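Long-range contacts in galactokinase (Bifidobacterium longum subsp. infantis ATCC 15697 = JCM 1222 = DSM 20088, PDB 6TEQ), which probably catalyses the ATP-dependent phosphorylation of galactose as a GHMP-family sugar kinase, and here holds 2-deoxy-2-fluoro-galactose in its sugar pocket: residues A59-T64 with F407-A412; T108-A113 with I176-E181; G167-I172 with S195-E200. One frame throughout, in Å; residues are numbered along the deposited sequence. Where two conformers were deposited one is given.

Contact 1. Residues A59-T64 with F407-A412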
ATOM      1  N   ALA A  59       5.270   5.781  -4.026  1.00 10.81           N
ATOM      2  CA  ALA A  59       4.166   5.540  -4.965  1.00 12.07           C
ATOM      3  C   ALA A  59       4.782   4.940  -6.223  1.00 11.56           C
ATOM      4  O   ALA A  59       5.807   5.471  -6.756  1.00 15.07           O
ATOM      5  CB  ALA A  59       3.459   6.818  -5.274  1.00 12.21           C
ATOM      6  N   LEU A  60       4.186   3.882  -6.742  1.00 11.27           N
ATOM      7  CA  LEU A  60       4.601   3.333  -8.041  1.00 11.41           C
ATOM      8  C   LEU A  60       4.139   4.226  -9.196  1.00 11.35           C
ATOM      9  O   LEU A  60       3.185   4.992  -9.086  1.00 12.27           O
ATOM     10  CB  LEU A  60       4.049   1.926  -8.188  1.00 12.67           C
ATOM     11  CG  LEU A  60       4.695   0.856  -7.332  1.00 13.92           C
ATOM     12  CD1 LEU A  60       3.841  -0.379  -7.442  1.00 14.59           C
ATOM     13  CD2 LEU A  60       6.102   0.565  -7.824  1.00 14.85           C
ATOM     14  N   PRO A  61       4.739   4.084 -10.393  1.00 12.29           N
ATOM     15  CA  PRO A  61       4.187   4.763 -11.547  1.00 12.70           C
ATOM     16  C   PRO A  61       2.855   4.143 -11.995  1.00 10.78           C
ATOM     17  O   PRO A  61       2.088   4.768 -12.709  1.00 13.09           O
ATOM     18  CB  PRO A  61       5.228   4.495 -12.601  1.00 11.24           C
ATOM     19  CG  PRO A  61       6.033   3.307 -12.165  1.00 13.59           C
ATOM     20  CD  PRO A  61       5.985   3.352 -10.668  1.00 12.45           C
ATOM     21  N   HIS A  62       2.612   2.922 -11.567  1.00 10.36           N
ATOM     22  CA  HIS A  62       1.413   2.122 -11.906  1.00 11.13           C
ATOM     23  C   HIS A  62       0.230   2.741 -11.168  1.00 10.23           C
ATOM     24  O   HIS A  62       0.276   2.875  -9.920  1.00 12.15           O
ATOM     25  CB  HIS A  62       1.557   0.674 -11.459  1.00 12.26           C
ATOM     26  CG  HIS A  62       2.693   0.002 -12.139  1.00 12.13           C
ATOM     27  ND1 HIS A  62       3.995   0.318 -11.803  1.00 12.45           N
ATOM     28  CD2 HIS A  62       2.736  -0.911 -13.137  1.00 11.90           C
ATOM     29  CE1 HIS A  62       4.813  -0.365 -12.604  1.00 12.68           C
ATOM     30  NE2 HIS A  62       4.060  -1.158 -13.400  1.00 11.95           N
ATOM     31  N   ARG A  63      -0.828   3.102 -11.885  1.00 10.32           N
ATOM     32  CA  ARG A  63      -1.988   3.811 -11.358  1.00 12.21           C
ATOM     33  C   ARG A  63      -3.278   3.102 -11.747  1.00 12.06           C
ATOM     34  O   ARG A  63      -3.327   2.404 -12.821  1.00 13.91           O
ATOM     35  CB  ARG A  63      -1.976   5.245 -11.809  1.00 11.77           C
ATOM     36  CG  ARG A  63      -0.749   6.026 -11.303  1.00 12.52           C
ATOM     37  CD  ARG A  63      -0.404   7.248 -12.123  1.00 15.06           C
ATOM     38  NE  ARG A  63      -1.214   8.446 -11.880  1.00 13.56           N
ATOM     39  CZ  ARG A  63      -1.082   9.291 -10.865  1.00 14.74           C
ATOM     40  NH1 ARG A  63      -0.186   9.081  -9.919  1.00 14.58           N
ATOM     41  NH2 ARG A  63      -1.830  10.384 -10.824  1.00 17.08           N
ATOM     42  N   THR A  64      -4.295   3.392 -10.941  1.00 11.37           N
ATOM     43  CA  THR A  64      -5.706   3.109 -11.268  1.00 11.07           C
ATOM     44  C   THR A  64      -6.279   4.442 -11.763  1.00 11.54           C
ATOM     45  O   THR A  64      -6.229   5.437 -10.993  1.00 12.66           O
ATOM     46  CB  THR A  64      -6.459   2.584 -10.063  1.00 14.00           C
ATOM     47  OG1 THR A  64      -5.865   1.319  -9.811  1.00 13.34           O
ATOM     48  CG2 THR A  64      -7.961   2.445 -10.223  1.00 15.14           C
ATOM     49  N   PHE A 407      10.068   3.079  -9.275  1.00 15.97           N
ATOM     50  CA  PHE A 407      10.798   4.255  -8.782  1.00 14.05           C
ATOM     51  C   PHE A 407       9.760   5.062  -8.025  1.00 12.83           C
ATOM     52  O   PHE A 407       8.551   4.824  -8.214  1.00 13.06           O
ATOM     53  CB  PHE A 407      11.414   5.015  -9.943  1.00 15.94           C
ATOM     54  CG  PHE A 407      10.466   5.279 -11.085  1.00 19.25           C
ATOM     55  CD1 PHE A 407       9.663   6.405 -11.127  1.00 21.54           C
ATOM     56  CD2 PHE A 407      10.457   4.390 -12.165  1.00 25.66           C
ATOM     57  CE1 PHE A 407       8.806   6.607 -12.213  1.00 25.18           C
ATOM     58  CE2 PHE A 407       9.605   4.597 -13.245  1.00 26.81           C
ATOM     59  CZ  PHE A 407       8.778   5.707 -13.266  1.00 25.87           C
ATOM     60  N   ALA A 408      10.199   6.052  -7.313  1.00 12.84           N
ATOM     61  CA  ALA A 408       9.302   6.904  -6.530  1.00 12.55           C
ATOM     62  C   ALA A 408       8.625   7.884  -7.479  1.00 10.30           C
ATOM     63  O   ALA A 408       9.263   8.787  -8.069  1.00 13.20           O
ATOM     64  CB  ALA A 408      10.076   7.617  -5.453  1.00 13.84           C
ATOM     65  N   ALA A 409       7.321   7.715  -7.628  1.00 11.40           N
ATOM     66  CA  ALA A 409       6.446   8.442  -8.561  1.00 12.43           C
ATOM     67  C   ALA A 409       5.468   9.327  -7.794  1.00 11.44           C
ATOM     68  O   ALA A 409       5.487   9.400  -6.566  1.00 13.53           O
ATOM     69  CB  ALA A 409       5.753   7.441  -9.470  1.00 14.09           C
ATOM     70  N   ALA A 410       4.715  10.120  -8.560  1.00 12.84           N
ATOM     71  CA  ALA A 410       3.757  11.104  -8.039  1.00 12.81           C
ATOM     72  C   ALA A 410       2.534  10.441  -7.430  1.00 11.87           C
ATOM     73  O   ALA A 410       2.181   9.254  -7.741  1.00 14.28           O
ATOM     74  CB  ALA A 410       3.376  12.027  -9.194  1.00 17.36           C
ATOM     75  N   SER A 411       1.912  11.191  -6.530  1.00 12.99           N
ATOM     76  CA  SER A 411       0.700  10.749  -5.834  1.00 13.51           C
ATOM     77  C   SER A 411      -0.507  10.899  -6.776  1.00 12.17           C
ATOM     78  O   SER A 411      -0.367  11.266  -7.968  1.00 14.55           O
ATOM     79  CB  SER A 411       0.497  11.549  -4.563  1.00 13.71           C
ATOM     80  OG  SER A 411       0.190  12.909  -4.907  1.00 15.13           O
ATOM     81  N   ALA A 412      -1.669  10.675  -6.238  1.00 12.66           N
ATOM     82  CA  ALA A 412      -2.968  10.781  -6.944  1.00 10.75           C
ATOM     83  C   ALA A 412      -3.094  12.184  -7.546  1.00 11.99           C
ATOM     84  O   ALA A 412      -2.651  13.170  -6.939  1.00 14.04           O
ATOM     85  CB  ALA A 412      -4.092  10.462  -6.026  1.00 11.51           C
TER
HETATM   86  O   HOH W   1       6.830   8.208  -4.383  1.00 12.97           O
HETATM   87  O   HOH W   2       2.342   7.515  -9.757  1.00 13.23           O

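Contact 2. Residues T108-A113 with I176-E181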
ATOM      1  N   THR A 108     -17.919   2.504  -3.882  1.00 15.85           N
ATOM      2  CA  THR A 108     -19.203   2.968  -3.344  1.00 16.05           C
ATOM      3  C   THR A 108     -18.961   3.418  -1.910  1.00 15.02           C
ATOM      4  O   THR A 108     -19.555   4.396  -1.435  1.00 15.90           O
ATOM      5  CB  THR A 108     -20.228   1.843  -3.383  1.00 16.98           C
ATOM      6  OG1 THR A 108     -20.265   1.364  -4.726  1.00 18.42           O
ATOM      7  CG2 THR A 108     -21.581   2.312  -2.951  1.00 17.82           C
ATOM      8  N   GLY A 109     -18.143   2.637  -1.207  1.00 15.69           N
ATOM      9  CA  GLY A 109     -17.936   2.859   0.245  1.00 17.56           C
ATOM     10  C   GLY A 109     -17.234   4.185   0.503  1.00 14.90           C
ATOM     11  O   GLY A 109     -17.402   4.761   1.569  1.00 16.28           O
ATOM     12  N   VAL A 110     -16.521   4.704  -0.470  1.00 16.29           N
ATOM     13  CA  VAL A 110     -15.875   6.044  -0.343  1.00 15.44           C
ATOM     14  C   VAL A 110     -16.931   7.154  -0.312  1.00 17.72           C
ATOM     15  O   VAL A 110     -16.905   7.970   0.637  1.00 16.63           O
ATOM     16  CB  VAL A 110     -14.855   6.299  -1.459  1.00 13.77           C
ATOM     17  CG1 VAL A 110     -14.354   7.725  -1.324  1.00 14.50           C
ATOM     18  CG2 VAL A 110     -13.725   5.244  -1.387  1.00 14.22           C
ATOM     19  N   ALA A 111     -17.893   7.116  -1.217  1.00 15.23           N
ATOM     20  CA  ALA A 111     -19.017   8.074  -1.195  1.00 15.50           C
ATOM     21  C   ALA A 111     -19.781   7.950   0.139  1.00 17.03           C
ATOM     22  O   ALA A 111     -20.085   8.976   0.775  1.00 18.09           O
ATOM     23  CB  ALA A 111     -19.840   7.932  -2.422  1.00 15.14           C
ATOM     24  N   TRP A 112     -20.078   6.718   0.543  1.00 13.99           N
ATOM     25  CA  TRP A 112     -20.738   6.425   1.841  1.00 16.38           C
ATOM     26  C   TRP A 112     -19.949   7.056   2.984  1.00 16.53           C
ATOM     27  O   TRP A 112     -20.573   7.689   3.957  1.00 20.56           O
ATOM     28  CB  TRP A 112     -20.881   4.928   1.969  1.00 18.47           C
ATOM     29  CG  TRP A 112     -21.317   4.458   3.307  1.00 18.87           C
ATOM     30  CD1 TRP A 112     -22.612   4.364   3.722  1.00 23.64           C
ATOM     31  CD2 TRP A 112     -20.496   3.943   4.370  1.00 18.12           C
ATOM     32  NE1 TRP A 112     -22.655   3.876   4.997  1.00 25.45           N
ATOM     33  CE2 TRP A 112     -21.384   3.583   5.403  1.00 23.06           C
ATOM     34  CE3 TRP A 112     -19.115   3.737   4.564  1.00 15.74           C
ATOM     35  CZ2 TRP A 112     -20.950   3.039   6.607  1.00 23.23           C
ATOM     36  CZ3 TRP A 112     -18.697   3.139   5.728  1.00 18.98           C
ATOM     37  CH2 TRP A 112     -19.595   2.856   6.758  1.00 23.90           C
ATOM     38  N   ALA A 113     -18.637   6.829   2.998  1.00 15.46           N
ATOM     39  CA  ALA A 113     -17.795   7.354   4.100  1.00 19.89           C
ATOM     40  C   ALA A 113     -17.818   8.875   4.097  1.00 15.97           C
ATOM     41  O   ALA A 113     -17.924   9.485   5.161  1.00 17.91           O
ATOM     42  CB  ALA A 113     -16.369   6.829   4.010  1.00 16.34           C
ATOM     43  N   ILE A 176      -9.820   4.694   3.702  1.00 13.57           N
ATOM     44  CA  ILE A 176      -9.601   3.702   4.773  1.00 14.18           C
ATOM     45  C   ILE A 176     -10.943   3.214   5.306  1.00 15.08           C
ATOM     46  O   ILE A 176     -11.104   1.985   5.436  1.00 16.64           O
ATOM     47  CB  ILE A 176      -8.719   4.294   5.879  1.00 13.64           C
ATOM     48  CG1 ILE A 176      -7.318   4.661   5.343  1.00 14.96           C
ATOM     49  CG2 ILE A 176      -8.629   3.335   7.053  1.00 14.35           C
ATOM     50  CD1 ILE A 176      -6.519   5.472   6.347  1.00 15.60           C
ATOM     51  N   LYS A 177     -11.868   4.115   5.600  1.00 14.86           N
ATOM     52  CA  LYS A 177     -13.174   3.685   6.165  1.00 15.75           C
ATOM     53  C   LYS A 177     -13.951   2.823   5.161  1.00 15.56           C
ATOM     54  O   LYS A 177     -14.567   1.834   5.580  1.00 15.52           O
ATOM     55  CB  LYS A 177     -13.950   4.894   6.615  1.00 17.77           C
ATOM     56  CG  LYS A 177     -15.327   4.547   7.149  1.00 19.61           C
ATOM     57  CD  LYS A 177     -15.956   5.740   7.824  1.00 23.04           C
ATOM     58  CE  LYS A 177     -17.407   5.516   8.198  1.00 30.91           C
ATOM     59  NZ  LYS A 177     -17.871   6.597   9.094  1.00 34.34           N
ATOM     60  N   SER A 178     -13.906   3.173   3.880  1.00 14.78           N
ATOM     61  CA  SER A 178     -14.554   2.357   2.863  1.00 14.13           C
ATOM     62  C   SER A 178     -14.047   0.910   2.950  1.00 17.01           C
ATOM     63  O   SER A 178     -14.822  -0.060   2.992  1.00 18.03           O
ATOM     64  CB  SER A 178     -14.332   2.896   1.473  1.00 14.00           C
ATOM     65  OG  SER A 178     -14.933   2.000   0.597  1.00 16.67           O
ATOM     66  N   GLU A 179     -12.748   0.764   2.911  0.50 14.45           N
ATOM     67  CA  GLU A 179     -12.142  -0.571   2.854  0.50 15.34           C
ATOM     68  C   GLU A 179     -12.527  -1.298   4.138  0.50 14.00           C
ATOM     69  O   GLU A 179     -13.126  -2.368   4.037  0.50 14.31           O
ATOM     70  CB  GLU A 179     -10.630  -0.462   2.663  0.50 15.02           C
ATOM     71  CG  GLU A 179      -9.986  -1.819   2.508  0.50 14.69           C
ATOM     72  CD  GLU A 179      -8.611  -1.790   1.882  0.50 11.16           C
ATOM     73  OE1 GLU A 179      -8.194  -0.695   1.488  0.50 10.93           O
ATOM     74  OE2 GLU A 179      -7.970  -2.857   1.864  0.50 10.35           O
ATOM     75  N   ASN A 180     -12.237  -0.706   5.298  1.00 16.30           N
ATOM     76  CA  ASN A 180     -12.460  -1.381   6.594  1.00 17.31           C
ATOM     77  C   ASN A 180     -13.943  -1.715   6.828  1.00 18.51           C
ATOM     78  O   ASN A 180     -14.250  -2.875   7.218  1.00 19.32           O
ATOM     79  CB  ASN A 180     -11.971  -0.555   7.757  1.00 17.46           C
ATOM     80  CG  ASN A 180     -10.490  -0.703   7.985  1.00 20.09           C
ATOM     81  OD1 ASN A 180      -9.972  -1.777   8.232  1.00 22.23           O
ATOM     82  ND2 ASN A 180      -9.832   0.408   8.077  1.00 22.81           N
ATOM     83  N   GLU A 181     -14.826  -0.757   6.602  1.00 19.06           N
ATOM     84  CA  GLU A 181     -16.209  -0.820   7.097  1.00 21.09           C
ATOM     85  C   GLU A 181     -17.151  -1.210   5.971  1.00 19.03           C
ATOM     86  O   GLU A 181     -18.114  -1.885   6.306  1.00 21.82           O
ATOM     87  CB  GLU A 181     -16.646   0.486   7.744  1.00 20.91           C
ATOM     88  CG  GLU A 181     -15.822   0.902   8.936  1.00 24.25           C
ATOM     89  CD  GLU A 181     -16.414   2.023   9.774  1.00 25.70           C
ATOM     90  OE1 GLU A 181     -17.636   2.195   9.778  1.00 33.90           O
ATOM     91  OE2 GLU A 181     -15.655   2.664  10.493  1.00 31.07           O
TER
HETATM   92  O   HOH W   3     -16.841   8.914   7.578  1.00 26.46           O

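Contact 3. Residues G167-I172 with S195-E200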
ATOM      1  N   GLY A 167      -5.487  18.552   3.504  1.00 14.12           N
ATOM      2  CA  GLY A 167      -6.861  18.282   3.062  1.00 13.30           C
ATOM      3  C   GLY A 167      -6.993  16.815   2.634  1.00 14.72           C
ATOM      4  O   GLY A 167      -7.978  16.151   2.945  1.00 14.20           O
ATOM      5  N   ARG A 168      -5.978  16.316   1.945  1.00 14.61           N
ATOM      6  CA  ARG A 168      -6.096  14.946   1.428  1.00 15.47           C
ATOM      7  C   ARG A 168      -6.232  13.936   2.572  1.00 12.58           C
ATOM      8  O   ARG A 168      -6.777  12.853   2.330  1.00 13.43           O
ATOM      9  CB  ARG A 168      -4.948  14.593   0.489  1.00 12.44           C
ATOM     10  CG  ARG A 168      -5.127  15.232  -0.853  1.00 13.76           C
ATOM     11  CD  ARG A 168      -4.017  14.758  -1.760  1.00 13.53           C
ATOM     12  NE  ARG A 168      -4.215  15.259  -3.087  1.00 14.65           N
ATOM     13  CZ  ARG A 168      -3.686  14.755  -4.169  1.00 12.71           C
ATOM     14  NH1 ARG A 168      -2.768  13.809  -4.101  1.00 15.26           N
ATOM     15  NH2 ARG A 168      -3.932  15.319  -5.322  1.00 14.49           N
ATOM     16  N   VAL A 169      -5.819  14.267   3.812  1.00 13.70           N
ATOM     17  CA  VAL A 169      -6.011  13.319   4.924  1.00 13.66           C
ATOM     18  C   VAL A 169      -7.508  13.021   5.140  1.00 14.05           C
ATOM     19  O   VAL A 169      -7.873  11.905   5.527  1.00 13.32           O
ATOM     20  CB  VAL A 169      -5.268  13.839   6.173  1.00 16.29           C
ATOM     21  CG1 VAL A 169      -5.661  13.022   7.391  1.00 15.98           C
ATOM     22  CG2 VAL A 169      -3.754  13.833   5.898  1.00 17.44           C
ATOM     23  N   THR A 170      -8.373  14.007   4.949  1.00 15.23           N
ATOM     24  CA  THR A 170      -9.825  13.745   5.032  1.00 15.89           C
ATOM     25  C   THR A 170     -10.225  12.657   4.025  1.00 13.19           C
ATOM     26  O   THR A 170     -11.002  11.756   4.342  1.00 16.43           O
ATOM     27  CB  THR A 170     -10.576  15.055   4.843  1.00 15.70           C
ATOM     28  OG1 THR A 170     -10.290  15.865   6.013  1.00 18.69           O
ATOM     29  CG2 THR A 170     -12.065  14.834   4.708  1.00 18.07           C
ATOM     30  N   LEU A 171      -9.710  12.748   2.808  1.00 13.25           N
ATOM     31  CA  LEU A 171     -10.035  11.800   1.711  1.00 12.85           C
ATOM     32  C   LEU A 171      -9.394  10.442   1.969  1.00 10.91           C
ATOM     33  O   LEU A 171     -10.057   9.447   1.780  1.00 12.60           O
ATOM     34  CB  LEU A 171      -9.543  12.388   0.413  1.00 14.11           C
ATOM     35  CG  LEU A 171     -10.136  13.743   0.061  1.00 13.82           C
ATOM     36  CD1 LEU A 171      -9.643  14.232  -1.238  1.00 15.00           C
ATOM     37  CD2 LEU A 171     -11.628  13.788   0.121  1.00 16.36           C
ATOM     38  N   ILE A 172      -8.162  10.444   2.460  1.00 12.85           N
ATOM     39  CA  ILE A 172      -7.502   9.232   2.991  1.00 13.77           C
ATOM     40  C   ILE A 172      -8.380   8.531   4.007  1.00 11.87           C
ATOM     41  O   ILE A 172      -8.555   7.283   3.932  1.00 14.26           O
ATOM     42  CB  ILE A 172      -6.121   9.569   3.525  1.00 10.96           C
ATOM     43  CG1 ILE A 172      -5.208   9.905   2.359  1.00 13.52           C
ATOM     44  CG2 ILE A 172      -5.579   8.435   4.331  1.00 15.70           C
ATOM     45  CD1 ILE A 172      -3.969  10.656   2.802  1.00 15.33           C
ATOM     46  N   SER A 195      -0.571   6.639  -1.471  1.00 10.71           N
ATOM     47  CA  SER A 195      -1.209   6.859  -2.779  1.00 11.08           C
ATOM     48  C   SER A 195      -1.535   8.347  -2.924  1.00 10.45           C
ATOM     49  O   SER A 195      -1.505   8.884  -4.038  1.00 13.96           O
ATOM     50  CB  SER A 195      -2.463   5.978  -2.886  1.00 12.08           C
ATOM     51  OG  SER A 195      -2.979   6.004  -4.184  1.00 13.51           O
ATOM     52  N   MET A 196      -1.811   9.040  -1.825  0.50 11.98           N
ATOM     53  CA  MET A 196      -2.307  10.433  -1.917  0.50 12.55           C
ATOM     54  C   MET A 196      -1.274  11.441  -1.417  0.50 12.77           C
ATOM     55  O   MET A 196      -1.537  12.653  -1.595  0.50 12.06           O
ATOM     56  CB  MET A 196      -3.626  10.626  -1.168  0.50 12.85           C
ATOM     57  CG  MET A 196      -4.685   9.772  -1.782  0.50 12.95           C
ATOM     58  SD  MET A 196      -6.323  10.241  -1.224  0.50 15.74           S
ATOM     59  CE  MET A 196      -6.745  11.387  -2.542  0.50 14.95           C
ATOM     60  N   ARG A 197      -0.123  11.007  -0.903  1.00 10.64           N
ATOM     61  CA  ARG A 197       0.815  11.977  -0.310  1.00 11.60           C
ATOM     62  C   ARG A 197       2.257  11.777  -0.723  1.00 12.20           C
ATOM     63  O   ARG A 197       3.065  12.718  -0.479  1.00 12.16           O
ATOM     64  CB  ARG A 197       0.704  11.987   1.223  1.00 11.92           C
ATOM     65  CG  ARG A 197      -0.687  12.301   1.697  1.00 12.96           C
ATOM     66  CD  ARG A 197      -0.756  12.095   3.144  1.00 13.58           C
ATOM     67  NE  ARG A 197      -0.147  13.235   3.857  1.00 13.56           N
ATOM     68  CZ  ARG A 197       0.008  13.318   5.135  1.00 12.73           C
ATOM     69  NH1 ARG A 197      -0.277  12.277   5.925  1.00 13.34           N
ATOM     70  NH2 ARG A 197       0.463  14.461   5.639  1.00 14.69           N
ATOM     71  N   CYS A 198       2.586  10.707  -1.430  1.00 12.70           N
ATOM     72  CA  CYS A 198       3.965  10.536  -1.937  1.00 12.25           C
ATOM     73  C   CYS A 198       4.275  11.613  -2.962  1.00 12.13           C
ATOM     74  O   CYS A 198       3.319  12.193  -3.548  1.00 14.03           O
ATOM     75  CB  CYS A 198       4.179   9.150  -2.489  1.00 12.55           C
ATOM     76  SG  CYS A 198       4.344   7.865  -1.230  1.00 13.00           S
ATOM     77  N   THR A 199       5.551  11.835  -3.182  1.00 12.03           N
ATOM     78  CA  THR A 199       5.985  12.720  -4.269  1.00 12.50           C
ATOM     79  C   THR A 199       7.052  12.025  -5.126  1.00 11.96           C
ATOM     80  O   THR A 199       7.778  11.137  -4.684  1.00 13.38           O
ATOM     81  CB  THR A 199       6.460  14.059  -3.713  1.00 13.92           C
ATOM     82  OG1 THR A 199       7.625  13.846  -2.892  1.00 15.50           O
ATOM     83  CG2 THR A 199       5.402  14.781  -2.910  1.00 15.47           C
ATOM     84  N   GLU A 200       7.147  12.470  -6.338  1.00 13.68           N
ATOM     85  CA  GLU A 200       8.138  11.933  -7.296  1.00 12.92           C
ATOM     86  C   GLU A 200       9.560  12.121  -6.745  1.00 13.56           C
ATOM     87  O   GLU A 200       9.860  13.167  -6.160  1.00 14.85           O
ATOM     88  CB  GLU A 200       8.012  12.613  -8.642  1.00 15.69           C
ATOM     89  CG  GLU A 200       8.912  12.002  -9.704  1.00 22.35           C
ATOM     90  CD  GLU A 200      10.379  12.444  -9.722  1.00 27.46           C
ATOM     91  OE1 GLU A 200      10.673  13.599  -9.259  0.80 37.02           O
ATOM     92  OE2 GLU A 200      11.244  11.621 -10.181  0.90 38.04           O
TER

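Contact 1. Residues A59-T64 with F407-A412
A59, P61 and R63 of strand 54-70 face a crossing piece of chain, F407-A412, which leads from the five-stranded sheet back to strand 413-417 of the N-terminal sheet of the GHMP kinase fold. The strand turns a corner at P61; A59 meets the crossing chain mainly through backbone, P61 through its ring and R63 through its guanidinium. At A59, A409 N gives a hydrogen bond of 2.8 Å to A59 O. The methyl CB of A59 points to the crossing chain and lies 3.5 Å from A409 O, and the same methyl also packs on P38 of the neighbouring strand 33-42. P61, at the corner, uses its ring. Its CG sits over one face of the F407 phenyl, 4.2 Å from the ring centroid, a CH-pi contact. F407 supplies that face because its CG lies between the backbone N and the carbonyl carbon (chi1 48°), which brings the ring back to the proline, with CZ closest to it. R63 spans the wider gap beyond the corner. Its chain bends at chi3 and carries the guanidinium to the loop, where E415, on the strand that follows, forms a salt bridge with NH2. A water bridges the gap: it donates to L60 O and to A410 O, both at 2.7 Å. It also accepts from R63 NH1, at 3.0 Å. The second partner of NH1 is S411 O, at 2.9 Å and an N-H...O angle of 162°. This oxygen lies in the guanidinium plane, yet the donor stands 65° out of the carbonyl plane. R63 NH2 adds a weak bond of 3.3 Å to the same S411 O.

Contact 2. Residues T108-A113 with I176-E181
A water gripped from both helices joins A113 to K177: it donates to A113 O at 2.7 Å and accepts from K177 NZ at 3.0 Å. K177 gets its ammonium there on a fully extended chain, CG trans to the backbone N (chi1 177°), and on the way the methylenes run past the CB of A113, where CD approaches to 4.0 Å. The same chain passes the six-membered end of the W112 indole at about a right angle, CE lying 3.7 Å from CZ3. E181, one turn on, comes to the edge of that ring: its OE1 is 3.7 Å from CH2, near the indole plane, and the carboxylate is turned steeply (71°) against it. The indole N-H, NE1, makes a weak bond to L95 O.

Helices 105-116 and 165-183 of the GHMP kinase N-terminal domain meet here with segment axes 7.8 Å apart, and the closest backbone approach is G109 against S178. Having no side chain, G109 lets the hydroxymethyl of S178 lie on its backbone, with OG 3.1 Å from the G109 CA; V110 CG2 flanks it, touching S178 CB at 3.7 Å. The hydroxyl makes its bond to Y106 O, in the turn just before. E179, modelled in two conformers, touches S142 of helix 141-156; both residues bind magnesium in another structure of this protein. The interface thus pairs a close glycine-serine packing point, its hydroxyl satisfied by a helix carbonyl, with K177 and E181 laid against the buried W112 indole; no direct hydrogen bond crosses between the segments, so the polar link rests on the water, and E181 OE1 meets ring C-H, probably a mild electrostatic attraction.

Contact 3. Residues G167-I172 with S195-E200
R168 gives M196 its only hydrogen bond across these segments: NH1 reaches M196 O at 3.0 Å, almost straight at 169°. The oxygen lies close to the guanidinium plane, at its edge, while the donor is tilted 32° from the carbonyl plane. An extended chain from CG to NE carries the group out, and its CD also passes M196 O at 3.3 Å. The M196 side chain packs against helix 165-183; modelled in two conformers, it lies in the one described here with SD 3.8 Å from I172 CG1, the two side chains running alongside each other but oppositely directed, and CE beside the CB of L171. The next residue, R197, packs by its stem: R197 CD meets I172 CD1 at 3.5 Å, the isoleucine methyl coming in across the arginine stem. A bend at chi3 (78°) then turns the guanidinium so that V169 CG2 rests over the centre of one of its faces, 3.8 Å above the plane.

In the GHMP kinase N-terminal domain this joins helix 165-183 to the end of helix 190-197, whose first residues, L190 and D191, line the sugar pocket; M196 also packs on C147 and L151 of helix 141-156, which begins with the ADP-binding residues S141 and S142.

Both arginines are held from beyond the contact. R168 has its NE on G162 O and its NH1 also on A412 O, so NH1 is shared between M196 O and A412 O. R197 has several partners of its own: NH2 forms a salt bridge with D165, at the start of helix 165-183, and takes P214 O as well, while NH1 bonds the side-chain oxygens of N193 and N217.

How the contacts relate
Contacts 2 and 3 use different parts of helix 165-183, within the GHMP N-terminal domain; contact 1 joins a loop from the other sheet to strand 54-70. Contacts 1 and 3 touch directly: A412 N probably bonds S195 O, and R168 serves both, whereas contact 2 stands apart, about 11 Å from contact 1 at nearest atoms. All three are mainly buried, but contact 1 ends in exposed F407 and A410 and contact 2 in exposed E181; no touching residue of contact 3 is exposed. Their chemistry follows: contact 1 lives on carbonyls, water, guanidinium and a proline-phenyl contact, contact 2 on close helix packing with a water-bridged lysine beside it, contact 3 on apolar packing between two arginines.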